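Long-range contacts in cysteine desulfurase (Fervidobacterium islandicum, PDB 6A6E), which catalyses the pyridoxal-phosphate-dependent removal of sulfur from cysteine, probably supplying it to the Suf pathway of iron-sulfur cluster assembly: residues S93-I98 with N277-R282; T125-Q130 with K178-T183; F331-G336 with K386-D391. All blocks are in the same frame, centred on the assembly; numbering follows the deposited sequence.

Contact 1. Residues S93-I98 with N277-R282; sequences SSEEII and NVLPYR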
ATOM      1  N   SER A  93       4.586 -21.954   2.676  1.00 19.62           N
ATOM      2  CA  SER A  93       3.546 -22.170   3.621  1.00 23.87           C
ATOM      3  C   SER A  93       2.889 -20.769   3.886  1.00 21.42           C
ATOM      4  O   SER A  93       3.512 -19.693   3.629  1.00 18.70           O
ATOM      5  CB  SER A  93       4.113 -22.928   4.822  1.00 26.81           C
ATOM      6  OG  SER A  93       4.073 -22.096   5.906  1.00 32.29           O
ATOM      7  N   SER A  94       1.609 -20.761   4.252  1.00 21.22           N
ATOM      8  CA  SER A  94       0.875 -19.487   4.415  1.00 21.40           C
ATOM      9  C   SER A  94       1.504 -18.524   5.427  1.00 21.98           C
ATOM     10  O   SER A  94       1.456 -17.328   5.179  1.00 23.16           O
ATOM     11  CB  SER A  94      -0.598 -19.729   4.755  1.00 24.19           C
ATOM     12  OG  SER A  94      -0.776 -20.241   6.071  1.00 23.80           O
ATOM     13  N   GLU A  95       2.155 -19.019   6.482  1.00 18.92           N
ATOM     14  CA  GLU A  95       2.778 -18.129   7.466  1.00 23.86           C
ATOM     15  C   GLU A  95       4.100 -17.496   6.965  1.00 19.59           C
ATOM     16  O   GLU A  95       4.644 -16.660   7.621  1.00 20.92           O
ATOM     17  CB  GLU A  95       2.947 -18.830   8.858  1.00 29.02           C
ATOM     18  CG  GLU A  95       4.241 -19.607   9.033  1.00 33.46           C
ATOM     19  CD  GLU A  95       4.180 -20.689  10.149  1.00 47.90           C
ATOM     20  OE1 GLU A  95       4.421 -20.350  11.355  1.00 47.73           O
ATOM     21  OE2 GLU A  95       3.953 -21.910   9.825  1.00 50.56           O
ATOM     22  N   GLU A  96       4.584 -17.923   5.784  1.00 18.12           N
ATOM     23  CA  GLU A  96       5.749 -17.354   5.125  1.00 18.00           C
ATOM     24  C   GLU A  96       5.421 -16.246   4.095  1.00 17.39           C
ATOM     25  O   GLU A  96       6.344 -15.670   3.459  1.00 16.54           O
ATOM     26  CB  GLU A  96       6.546 -18.511   4.430  1.00 18.95           C
ATOM     27  CG  GLU A  96       6.981 -19.576   5.429  1.00 20.72           C
ATOM     28  CD  GLU A  96       7.761 -20.737   4.794  1.00 21.33           C
ATOM     29  OE1 GLU A  96       7.321 -21.279   3.753  1.00 22.07           O
ATOM     30  OE2 GLU A  96       8.832 -21.050   5.342  1.00 19.47           O
ATOM     31  N   ILE A  97       4.133 -15.995   3.903  1.00 16.31           N
ATOM     32  CA  ILE A  97       3.660 -14.969   2.995  1.00 15.56           C
ATOM     33  C   ILE A  97       3.212 -13.725   3.790  1.00 16.61           C
ATOM     34  O   ILE A  97       2.279 -13.790   4.633  1.00 16.32           O
ATOM     35  CB  ILE A  97       2.512 -15.513   2.213  1.00 15.18           C
ATOM     36  CG1 ILE A  97       2.966 -16.732   1.370  1.00 15.93           C
ATOM     37  CG2 ILE A  97       1.919 -14.493   1.252  1.00 15.69           C
ATOM     38  CD1 ILE A  97       4.137 -16.490   0.407  1.00 15.10           C
ATOM     39  N   ILE A  98       3.886 -12.608   3.514  1.00 14.63           N
ATOM     40  CA  ILE A  98       3.553 -11.323   4.058  1.00 16.27           C
ATOM     41  C   ILE A  98       3.081 -10.400   2.965  1.00 15.61           C
ATOM     42  O   ILE A  98       3.746 -10.286   1.952  1.00 15.68           O
ATOM     43  CB  ILE A  98       4.786 -10.751   4.715  1.00 17.76           C
ATOM     44  CG1 ILE A  98       5.223 -11.789   5.792  1.00 19.59           C
ATOM     45  CG2 ILE A  98       4.485  -9.407   5.326  1.00 16.96           C
ATOM     46  CD1 ILE A  98       6.668 -11.627   6.088  1.00 23.26           C
ATOM     47  N   ASN A 277       3.033 -10.244  17.681  1.00 18.21           N
ATOM     48  CA  ASN A 277       2.171 -11.353  17.323  1.00 19.07           C
ATOM     49  C   ASN A 277       3.000 -12.472  16.631  1.00 18.87           C
ATOM     50  O   ASN A 277       4.175 -12.299  16.338  1.00 17.67           O
ATOM     51  CB  ASN A 277       1.096 -10.793  16.385  1.00 18.99           C
ATOM     52  CG  ASN A 277      -0.184 -11.522  16.434  1.00 20.52           C
ATOM     53  OD1 ASN A 277      -0.230 -12.702  16.850  1.00 21.41           O
ATOM     54  ND2 ASN A 277      -1.255 -10.872  15.893  1.00 18.87           N
ATOM     55  N   VAL A 278       2.365 -13.595  16.396  1.00 20.03           N
ATOM     56  CA  VAL A 278       2.961 -14.697  15.616  1.00 23.62           C
ATOM     57  C   VAL A 278       3.019 -14.376  14.120  1.00 22.52           C
ATOM     58  O   VAL A 278       2.457 -13.360  13.687  1.00 19.70           O
ATOM     59  CB  VAL A 278       2.151 -16.007  15.819  1.00 23.57           C
ATOM     60  CG1 VAL A 278       2.113 -16.348  17.318  1.00 25.43           C
ATOM     61  CG2 VAL A 278       0.729 -15.932  15.282  1.00 23.80           C
ATOM     62  N   LEU A 279       3.652 -15.254  13.350  1.00 21.79           N
ATOM     63  CA  LEU A 279       3.765 -15.137  11.880  1.00 22.56           C
ATOM     64  C   LEU A 279       2.435 -15.482  11.287  1.00 19.09           C
ATOM     65  O   LEU A 279       1.765 -16.348  11.811  1.00 20.51           O
ATOM     66  CB  LEU A 279       4.782 -16.137  11.293  1.00 24.46           C
ATOM     67  CG  LEU A 279       6.254 -15.996  11.703  1.00 29.29           C
ATOM     68  CD1 LEU A 279       7.155 -16.908  10.882  1.00 30.38           C
ATOM     69  CD2 LEU A 279       6.744 -14.598  11.590  1.00 31.23           C
ATOM     70  N   PRO A 280       2.015 -14.859  10.192  1.00 18.57           N
ATOM     71  CA  PRO A 280       2.688 -13.780   9.445  1.00 17.84           C
ATOM     72  C   PRO A 280       2.363 -12.367   9.947  1.00 16.94           C
ATOM     73  O   PRO A 280       2.921 -11.367   9.472  1.00 13.92           O
ATOM     74  CB  PRO A 280       2.044 -13.915   8.057  1.00 18.87           C
ATOM     75  CG  PRO A 280       0.649 -14.420   8.314  1.00 19.02           C
ATOM     76  CD  PRO A 280       0.803 -15.342   9.508  1.00 20.04           C
ATOM     77  N   TYR A 281       1.471 -12.311  10.919  1.00 17.47           N
ATOM     78  CA  TYR A 281       0.821 -11.077  11.381  1.00 18.27           C
ATOM     79  C   TYR A 281       1.809 -10.122  12.011  1.00 19.34           C
ATOM     80  O   TYR A 281       1.631  -8.884  11.985  1.00 16.75           O
ATOM     81  CB  TYR A 281      -0.295 -11.419  12.383  1.00 19.50           C
ATOM     82  CG  TYR A 281      -1.256 -12.506  11.927  1.00 22.67           C
ATOM     83  CD1 TYR A 281      -2.022 -12.362  10.748  1.00 24.55           C
ATOM     84  CD2 TYR A 281      -1.392 -13.687  12.649  1.00 26.84           C
ATOM     85  CE1 TYR A 281      -2.851 -13.369  10.327  1.00 23.69           C
ATOM     86  CE2 TYR A 281      -2.251 -14.694  12.227  1.00 27.84           C
ATOM     87  CZ  TYR A 281      -2.974 -14.513  11.083  1.00 28.07           C
ATOM     88  OH  TYR A 281      -3.810 -15.516  10.705  1.00 39.35           O
ATOM     89  N   ARG A 282       2.865 -10.688  12.583  1.00 17.17           N
ATOM     90  CA  ARG A 282       4.012  -9.902  13.027  1.00 18.12           C
ATOM     91  C   ARG A 282       4.530  -8.839  12.062  1.00 16.65           C
ATOM     92  O   ARG A 282       5.087  -7.795  12.509  1.00 15.49           O
ATOM     93  CB  ARG A 282       5.159 -10.857  13.369  1.00 21.31           C
ATOM     94  CG  ARG A 282       6.430 -10.198  13.813  1.00 25.08           C
ATOM     95  CD  ARG A 282       7.494 -11.263  14.168  1.00 32.18           C
ATOM     96  NE  ARG A 282       6.946 -12.029  15.248  1.00 42.37           N
ATOM     97  CZ  ARG A 282       7.449 -13.153  15.736  1.00 52.92           C
ATOM     98  NH1 ARG A 282       8.574 -13.701  15.244  1.00 55.90           N
ATOM     99  NH2 ARG A 282       6.783 -13.729  16.727  1.00 46.45           N
TER

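Contact 2. Residues T125-Q130 with K178-T183; sequences TVLISQ and KVVSIT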
ATOM      1  N   THR A 125      29.231  -7.120   4.086  1.00 26.34           N
ATOM      2  CA  THR A 125      29.051  -6.726   2.673  1.00 28.33           C
ATOM      3  C   THR A 125      27.761  -7.307   2.167  1.00 24.91           C
ATOM      4  O   THR A 125      27.436  -8.452   2.498  1.00 20.67           O
ATOM      5  CB  THR A 125      30.186  -7.276   1.773  1.00 27.87           C
ATOM      6  OG1 THR A 125      31.391  -6.666   2.178  1.00 29.38           O
ATOM      7  CG2 THR A 125      29.982  -6.980   0.290  1.00 26.58           C
ATOM      8  N   VAL A 126      27.038  -6.471   1.411  1.00 24.21           N
ATOM      9  CA  VAL A 126      25.900  -6.854   0.647  1.00 23.78           C
ATOM     10  C   VAL A 126      26.370  -6.890  -0.778  1.00 22.13           C
ATOM     11  O   VAL A 126      26.840  -5.883  -1.271  1.00 23.22           O
ATOM     12  CB  VAL A 126      24.733  -5.798   0.681  1.00 24.85           C
ATOM     13  CG1 VAL A 126      23.561  -6.333  -0.122  1.00 24.46           C
ATOM     14  CG2 VAL A 126      24.291  -5.570   2.094  1.00 28.57           C
ATOM     15  N   LEU A 127      26.137  -8.002  -1.445  1.00 19.98           N
ATOM     16  CA  LEU A 127      26.447  -8.160  -2.853  1.00 19.96           C
ATOM     17  C   LEU A 127      25.165  -8.091  -3.695  1.00 19.73           C
ATOM     18  O   LEU A 127      24.261  -8.921  -3.546  1.00 19.46           O
ATOM     19  CB  LEU A 127      27.065  -9.528  -3.094  1.00 20.92           C
ATOM     20  CG  LEU A 127      27.419  -9.917  -4.532  1.00 21.74           C
ATOM     21  CD1 LEU A 127      28.447  -8.932  -5.074  1.00 22.98           C
ATOM     22  CD2 LEU A 127      27.974 -11.346  -4.557  1.00 22.21           C
ATOM     23  N   ILE A 128      25.137  -7.156  -4.640  1.00 19.92           N
ATOM     24  CA  ILE A 128      24.055  -7.076  -5.638  1.00 22.21           C
ATOM     25  C   ILE A 128      24.622  -7.165  -7.047  1.00 24.78           C
ATOM     26  O   ILE A 128      25.783  -7.420  -7.189  1.00 25.36           O
ATOM     27  CB  ILE A 128      23.220  -5.803  -5.436  1.00 22.32           C
ATOM     28  CG1 ILE A 128      24.034  -4.548  -5.609  1.00 24.88           C
ATOM     29  CG2 ILE A 128      22.611  -5.800  -4.037  1.00 19.68           C
ATOM     30  CD1 ILE A 128      23.221  -3.278  -5.342  1.00 26.45           C
ATOM     31  N   SER A 129      23.814  -7.039  -8.087  1.00 26.57           N
ATOM     32  CA  SER A 129      24.349  -7.056  -9.422  1.00 24.97           C
ATOM     33  C   SER A 129      24.300  -5.658 -10.059  1.00 24.17           C
ATOM     34  O   SER A 129      23.537  -4.797  -9.630  1.00 20.19           O
ATOM     35  CB  SER A 129      23.601  -8.063 -10.273  1.00 24.95           C
ATOM     36  OG  SER A 129      22.622  -7.422 -11.039  1.00 28.44           O
ATOM     37  N   GLN A 130      25.115  -5.452 -11.107  1.00 21.53           N
ATOM     38  CA  GLN A 130      25.136  -4.208 -11.831  1.00 21.44           C
ATOM     39  C   GLN A 130      23.841  -3.928 -12.606  1.00 21.41           C
ATOM     40  O   GLN A 130      23.611  -2.791 -13.020  1.00 23.56           O
ATOM     41  CB  GLN A 130      26.332  -4.149 -12.816  1.00 21.40           C
ATOM     42  CG  GLN A 130      27.612  -3.763 -12.138  1.00 23.12           C
ATOM     43  CD  GLN A 130      28.824  -3.516 -13.070  1.00 24.98           C
ATOM     44  OE1 GLN A 130      28.923  -4.032 -14.174  1.00 20.47           O
ATOM     45  NE2 GLN A 130      29.753  -2.697 -12.573  1.00 21.38           N
ATOM     46  N   LYS A 178      27.518 -11.241   3.503  1.00 23.70           N
ATOM     47  CA  LYS A 178      26.495 -11.481   4.492  1.00 23.61           C
ATOM     48  C   LYS A 178      25.111 -11.600   3.801  1.00 23.58           C
ATOM     49  O   LYS A 178      24.288 -12.458   4.171  1.00 22.96           O
ATOM     50  CB  LYS A 178      26.524 -10.400   5.580  1.00 24.85           C
ATOM     51  CG  LYS A 178      25.625 -10.717   6.770  1.00 29.30           C
ATOM     52  CD  LYS A 178      26.085 -12.008   7.480  1.00 31.81           C
ATOM     53  CE  LYS A 178      25.922 -11.982   8.973  1.00 36.88           C
ATOM     54  NZ  LYS A 178      26.751 -10.876   9.543  1.00 38.56           N
ATOM     55  N   VAL A 179      24.895 -10.792   2.769  1.00 22.94           N
ATOM     56  CA  VAL A 179      23.616 -10.769   2.009  1.00 22.41           C
ATOM     57  C   VAL A 179      23.934 -10.707   0.517  1.00 20.14           C
ATOM     58  O   VAL A 179      24.851  -9.994   0.111  1.00 20.07           O
ATOM     59  CB  VAL A 179      22.756  -9.532   2.404  1.00 23.22           C
ATOM     60  CG1 VAL A 179      21.501  -9.400   1.555  1.00 22.39           C
ATOM     61  CG2 VAL A 179      22.379  -9.680   3.839  1.00 24.49           C
ATOM     62  N   VAL A 180      23.191 -11.475  -0.273  1.00 18.87           N
ATOM     63  CA  VAL A 180      23.219 -11.394  -1.724  1.00 18.22           C
ATOM     64  C   VAL A 180      21.760 -11.029  -2.146  1.00 18.55           C
ATOM     65  O   VAL A 180      20.814 -11.739  -1.773  1.00 20.12           O
ATOM     66  CB  VAL A 180      23.616 -12.740  -2.370  1.00 19.33           C
ATOM     67  CG1 VAL A 180      23.501 -12.738  -3.890  1.00 18.07           C
ATOM     68  CG2 VAL A 180      25.067 -13.081  -2.051  1.00 19.37           C
ATOM     69  N   SER A 181      21.578  -9.941  -2.879  1.00 17.01           N
ATOM     70  CA  SER A 181      20.259  -9.571  -3.386  1.00 18.07           C
ATOM     71  C   SER A 181      20.351  -9.420  -4.858  1.00 17.79           C
ATOM     72  O   SER A 181      21.066  -8.579  -5.340  1.00 19.40           O
ATOM     73  CB  SER A 181      19.767  -8.271  -2.757  1.00 20.94           C
ATOM     74  OG  SER A 181      18.373  -8.057  -2.979  1.00 20.60           O
ATOM     75  N   ILE A 182      19.601 -10.204  -5.591  1.00 18.58           N
ATOM     76  CA  ILE A 182      19.728 -10.152  -6.998  1.00 21.51           C
ATOM     77  C   ILE A 182      18.384 -10.277  -7.679  1.00 19.36           C
ATOM     78  O   ILE A 182      17.492 -10.925  -7.130  1.00 17.33           O
ATOM     79  CB  ILE A 182      20.689 -11.317  -7.481  1.00 26.31           C
ATOM     80  CG1 ILE A 182      21.016 -11.118  -8.969  1.00 33.44           C
ATOM     81  CG2 ILE A 182      20.073 -12.680  -7.233  1.00 26.14           C
ATOM     82  CD1 ILE A 182      22.210 -11.906  -9.451  1.00 39.73           C
ATOM     83  N   THR A 183      18.276  -9.721  -8.891  1.00 16.61           N
ATOM     84  CA  THR A 183      17.076  -9.827  -9.668  1.00 17.85           C
ATOM     85  C   THR A 183      16.892 -11.250 -10.187  1.00 20.15           C
ATOM     86  O   THR A 183      17.835 -11.967 -10.474  1.00 20.07           O
ATOM     87  CB  THR A 183      17.064  -8.836 -10.858  1.00 19.80           C
ATOM     88  OG1 THR A 183      15.815  -8.943 -11.510  1.00 20.76           O
ATOM     89  CG2 THR A 183      18.200  -9.105 -11.895  1.00 19.64           C
TER
HETATM   90  O   HOH W   1      30.054  -9.699   4.666  1.00 30.09           O

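Contact 3. Residues F331-G336 with K386-D391; sequences FVEVYG and KGSKID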
ATOM      1  N   PHE A 331      19.060  -1.784 -38.778  1.00 36.54           N
ATOM      2  CA  PHE A 331      19.107  -0.428 -38.204  1.00 35.18           C
ATOM      3  C   PHE A 331      18.764  -0.326 -36.675  1.00 42.24           C
ATOM      4  O   PHE A 331      18.580   0.769 -36.168  1.00 35.25           O
ATOM      5  CB  PHE A 331      18.141   0.455 -38.946  1.00 36.73           C
ATOM      6  CG  PHE A 331      16.729  -0.010 -38.866  1.00 36.30           C
ATOM      7  CD1 PHE A 331      16.249  -0.960 -39.747  1.00 36.81           C
ATOM      8  CD2 PHE A 331      15.896   0.477 -37.892  1.00 34.55           C
ATOM      9  CE1 PHE A 331      14.942  -1.383 -39.672  1.00 40.72           C
ATOM     10  CE2 PHE A 331      14.604   0.056 -37.804  1.00 35.96           C
ATOM     11  CZ  PHE A 331      14.113  -0.861 -38.698  1.00 40.56           C
ATOM     12  N   VAL A 332      18.779  -1.448 -35.941  1.00 46.95           N
ATOM     13  CA  VAL A 332      18.600  -1.425 -34.430  1.00 43.49           C
ATOM     14  C   VAL A 332      19.779  -2.031 -33.706  1.00 34.27           C
ATOM     15  O   VAL A 332      20.390  -2.915 -34.225  1.00 37.15           O
ATOM     16  CB  VAL A 332      17.359  -2.237 -34.035  1.00 40.01           C
ATOM     17  CG1 VAL A 332      17.188  -2.260 -32.521  1.00 44.19           C
ATOM     18  CG2 VAL A 332      16.136  -1.697 -34.764  1.00 31.78           C
ATOM     19  N   GLU A 333      20.129  -1.504 -32.538  1.00 30.62           N
ATOM     20  CA  GLU A 333      21.084  -2.123 -31.596  1.00 27.09           C
ATOM     21  C   GLU A 333      20.250  -2.742 -30.398  1.00 29.51           C
ATOM     22  O   GLU A 333      19.464  -2.031 -29.780  1.00 30.61           O
ATOM     23  CB  GLU A 333      22.045  -1.078 -31.081  1.00 27.01           C
ATOM     24  CG  GLU A 333      23.109  -1.605 -30.147  1.00 28.06           C
ATOM     25  CD  GLU A 333      24.154  -0.553 -29.803  1.00 34.22           C
ATOM     26  OE1 GLU A 333      23.912   0.336 -28.924  1.00 34.74           O
ATOM     27  OE2 GLU A 333      25.288  -0.647 -30.392  1.00 36.99           O
ATOM     28  N   VAL A 334      20.411  -4.051 -30.135  1.00 30.84           N
ATOM     29  CA  VAL A 334      19.671  -4.818 -29.118  1.00 28.24           C
ATOM     30  C   VAL A 334      20.556  -5.085 -27.885  1.00 28.63           C
ATOM     31  O   VAL A 334      21.701  -5.404 -28.028  1.00 25.20           O
ATOM     32  CB  VAL A 334      19.118  -6.119 -29.704  1.00 29.12           C
ATOM     33  CG1 VAL A 334      18.541  -7.021 -28.613  1.00 30.04           C
ATOM     34  CG2 VAL A 334      18.027  -5.777 -30.686  1.00 30.26           C
ATOM     35  N   TYR A 335      20.031  -4.916 -26.675  1.00 24.95           N
ATOM     36  CA  TYR A 335      20.819  -5.192 -25.459  1.00 24.31           C
ATOM     37  C   TYR A 335      20.393  -6.483 -24.809  1.00 24.55           C
ATOM     38  O   TYR A 335      19.280  -6.966 -25.008  1.00 27.11           O
ATOM     39  CB  TYR A 335      20.815  -3.983 -24.485  1.00 26.48           C
ATOM     40  CG  TYR A 335      21.061  -2.689 -25.253  1.00 24.20           C
ATOM     41  CD1 TYR A 335      22.326  -2.320 -25.647  1.00 26.41           C
ATOM     42  CD2 TYR A 335      19.999  -1.923 -25.686  1.00 25.58           C
ATOM     43  CE1 TYR A 335      22.559  -1.191 -26.429  1.00 24.98           C
ATOM     44  CE2 TYR A 335      20.198  -0.774 -26.436  1.00 25.94           C
ATOM     45  CZ  TYR A 335      21.472  -0.438 -26.856  1.00 27.59           C
ATOM     46  OH  TYR A 335      21.623   0.697 -27.608  1.00 26.47           O
ATOM     47  N   GLY A 336      21.286  -7.059 -24.028  1.00 28.04           N
ATOM     48  CA  GLY A 336      20.994  -8.294 -23.316  1.00 29.11           C
ATOM     49  C   GLY A 336      21.539  -9.530 -24.042  1.00 28.90           C
ATOM     50  O   GLY A 336      22.135  -9.409 -25.085  1.00 24.84           O
ATOM     51  N   LYS A 386      29.343   1.493 -22.906  1.00 38.92           N
ATOM     52  CA  LYS A 386      30.643   0.951 -23.311  1.00 39.46           C
ATOM     53  C   LYS A 386      30.565  -0.030 -24.451  1.00 40.35           C
ATOM     54  O   LYS A 386      31.430  -0.024 -25.300  1.00 50.87           O
ATOM     55  CB  LYS A 386      31.387   0.327 -22.146  1.00 43.15           C
ATOM     56  CG  LYS A 386      31.768   1.290 -21.039  1.00 48.58           C
ATOM     57  CD  LYS A 386      32.607   0.530 -20.010  1.00 58.52           C
ATOM     58  CE  LYS A 386      32.303   0.952 -18.586  1.00 64.26           C
ATOM     59  NZ  LYS A 386      32.685   2.367 -18.345  1.00 70.12           N
ATOM     60  N   GLY A 387      29.540  -0.861 -24.522  1.00 37.17           N
ATOM     61  CA  GLY A 387      29.408  -1.762 -25.665  1.00 32.23           C
ATOM     62  C   GLY A 387      28.623  -1.268 -26.855  1.00 34.24           C
ATOM     63  O   GLY A 387      28.481  -1.988 -27.834  1.00 36.51           O
ATOM     64  N   SER A 388      28.038  -0.082 -26.779  1.00 31.33           N
ATOM     65  CA  SER A 388      27.311   0.405 -27.900  1.00 34.93           C
ATOM     66  C   SER A 388      28.245   0.654 -29.120  1.00 39.71           C
ATOM     67  O   SER A 388      29.390   1.027 -28.938  1.00 39.54           O
ATOM     68  CB  SER A 388      26.611   1.705 -27.565  1.00 34.26           C
ATOM     69  OG  SER A 388      25.843   2.111 -28.708  1.00 32.55           O
ATOM     70  N   LYS A 389      27.708   0.465 -30.325  1.00 42.52           N
ATOM     71  CA  LYS A 389      28.382   0.732 -31.583  1.00 48.85           C
ATOM     72  C   LYS A 389      27.721   1.903 -32.303  1.00 50.07           C
ATOM     73  O   LYS A 389      27.919   2.092 -33.498  1.00 54.48           O
ATOM     74  CB  LYS A 389      28.283  -0.504 -32.478  1.00 52.25           C
ATOM     75  CG  LYS A 389      29.017  -1.730 -31.952  1.00 58.20           C
ATOM     76  CD  LYS A 389      30.115  -2.176 -32.903  1.00 66.57           C
ATOM     77  CE  LYS A 389      30.810  -3.432 -32.406  1.00 74.24           C
ATOM     78  NZ  LYS A 389      31.404  -3.191 -31.061  1.00 80.26           N
ATOM     79  N   ILE A 390      26.900   2.663 -31.595  1.00 46.91           N
ATOM     80  CA  ILE A 390      26.227   3.823 -32.182  1.00 43.75           C
ATOM     81  C   ILE A 390      26.488   4.974 -31.260  1.00 39.02           C
ATOM     82  O   ILE A 390      27.248   4.847 -30.314  1.00 41.69           O
ATOM     83  CB  ILE A 390      24.692   3.611 -32.357  1.00 47.68           C
ATOM     84  CG1 ILE A 390      24.022   3.252 -31.003  1.00 49.26           C
ATOM     85  CG2 ILE A 390      24.442   2.549 -33.405  1.00 45.20           C
ATOM     86  CD1 ILE A 390      22.505   3.335 -30.982  1.00 50.55           C
ATOM     87  N   ASP A 391      25.863   6.099 -31.539  1.00 42.74           N
ATOM     88  CA  ASP A 391      25.953   7.218 -30.659  1.00 46.78           C
ATOM     89  C   ASP A 391      24.904   6.948 -29.555  1.00 42.64           C
ATOM     90  O   ASP A 391      23.721   7.227 -29.736  1.00 45.68           O
ATOM     91  CB  ASP A 391      25.642   8.483 -31.466  1.00 54.86           C
ATOM     92  CG  ASP A 391      25.936   9.743 -30.718  1.00 61.77           C
ATOM     93  OD1 ASP A 391      26.674   9.694 -29.713  1.00 77.05           O
ATOM     94  OD2 ASP A 391      25.435  10.807 -31.150  1.00 78.33           O
TER

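Contact 1. Residues S93-I98 with N277-R282
The ring of Pro280 packs against the backbone of Glu95 to Ile97 where a short 3-10 turn runs into strand 97-100. This is the tight part of the contact: CB of Pro280 sits 3.4 Å from Ile97 O and 3.8 Å from Glu95 O, while its CD lies 4.0 Å from Glu95 CA. Ile97 O is the acceptor of a hydrogen bond from Arg83 NH1 of helix 70-90. Ile98 adds a light touch, its CG1 4.4 Å from Pro280 CB. A cis peptide bond precedes Pro280, and Pro280 CD sits over the centre of the ring of Tyr281, the residue after it. No hydrogen bond joins the two segments.

The looser, partly exposed side is that of Glu95. With CG set between the backbone N and the carbonyl carbon (chi1 88°), it runs its extended chain past Leu279, and the two side chains slant across one another. Leu279 CB approaches Glu95 O at 3.7 Å and Glu95 CB at 4.1 Å; Leu279 itself is buried against Lys250 and Leu253. The arrangement is a cis-proline loop packed where a 3-10 turn leads into strand 97-100, outermost in this chain's large sheet, the seven-stranded sheet of a fold-type I PLP enzyme.

Contact 2. Residues T125-Q130 with K178-T183
Val126 with Val179, and Leu127 with Val180 one step further on, form parallel bridges in register between neighbouring strands, and all the direct hydrogen bonds across the contact run between backbone atoms. Leu127 gives its N-H to Val179 O (2.8 Å) in a nearly straight bond of 171°, and Leu127 O takes the N-H of Ser181 at 2.9 Å. One residue of the 125-129 strand thus reaches both sides of Val180, the usual parallel ladder. At the start of the ladder, Thr125 O receives Lys178 N at 3.0 Å and, more weakly, Val179 N. A water there accepts from Thr125 N and, weakly, from Lys178 N. CA-H...O contacts fill in between, the closest from Val180 CA to Leu127 O at 3.2 Å.

Carbon contacts lie on both faces of the sheet. On one, CG1 of Val126 meets CG1 of Val179 at 4.1 Å; in both valines this methyl is anti to the backbone N (chi1 -178° and 175°), and the two side chains lie side by side, pointing the same way and both touching Trp140 of helix 138-147. Ile128 and Ser181 touch Trp140 too, with Ile128 CG2 4.0 Å from Ser181 CB. On the face of Leu127 and Val180, Leu127 CB lies 4.2 Å from Val180 CG2. Further along the strands, Ser129 CB meets CD1 of Ile182.

The polar side-chain ends look elsewhere: Ser181 OG to Asn136, Ser129 OG to Glu132, and Lys178 NZ to Asp124 in a salt bridge. Glu132 also accepts from the backbone N of Thr183, which touches PLP. The chemistry implies a division of labour: main-chain bonds and aliphatic packing hold the two strands in register, while the C-terminal strand end delivers Thr183 to the cofactor pocket.

Contact 3. Residues F331-G336 with K386-D391
A single carboxylate, that of Glu333, carries both hydrogen bonds of this contact, and it reaches to the loop from a strand whose nearest CA pair with it, Glu333 to Ser388, is 7.7 Å apart. The two oxygens share the work. OE1 accepts from Ser388 OG at 2.6 Å, and OE2 accepts from the backbone N of Lys389 at 2.7 Å, in an almost straight bond of 173°; each oxygen accepts through its syn lone pair. The anti lone pair of OE1 is taken by Tyr335 OH at 2.7 Å, two residues on in the chain, so three donors fix the rotation of the carboxylate. Glu333 gets there by a stretched chain, CG anti to the backbone N (chi1 -178°) and extended beyond.

Ser388 is doubly used: besides giving its proton to Glu333, its OG accepts from Ile390 N at 3.1 Å, the ST turn that turns the chain just past helix 378-387. Strand 332-334 is, within this chain, the outermost strand of the small mixed sheet; it pairs with strand 345-350, from which Asn349 ND2 bonds to Tyr335 OH.

Were Glu333 cut back to an alanine, Ser388 OG and the Lys389 N-H would probably lose their acceptor, and Tyr335 OH one of its partners. Ile390 lays CG1 alongside the carboxylate, 3.6 Å from OE1, and its CD1 comes 4.4 Å from Tyr335 OH. The ammonium of Lys389 turns away, NZ lying 6.7 Å from Glu333 OE2.

Going from the N terminus, the chain enters contact 1 at 93-98, on strand 97-100 of the large sheet. It then runs through 125-130 and returns at 178-183, so contact 2 closes its loop, through helix 138-147, strand 150-154 and helix 164-173, before contact 1 is completed at 277-282, in the loop before helix 290-306. Contact 2 is thus nested within contact 1, and both bear on the same sheet, their centres about 25 Å apart. Contact 3 follows in series, tying strand 332-334 of the smaller sheet to the loop after helix 378-387. No two contacts cross. Contacts 2 and 3 come within about 7 Å at their nearest atoms; contacts 1 and 3 lie on opposite sides of the chain's centre.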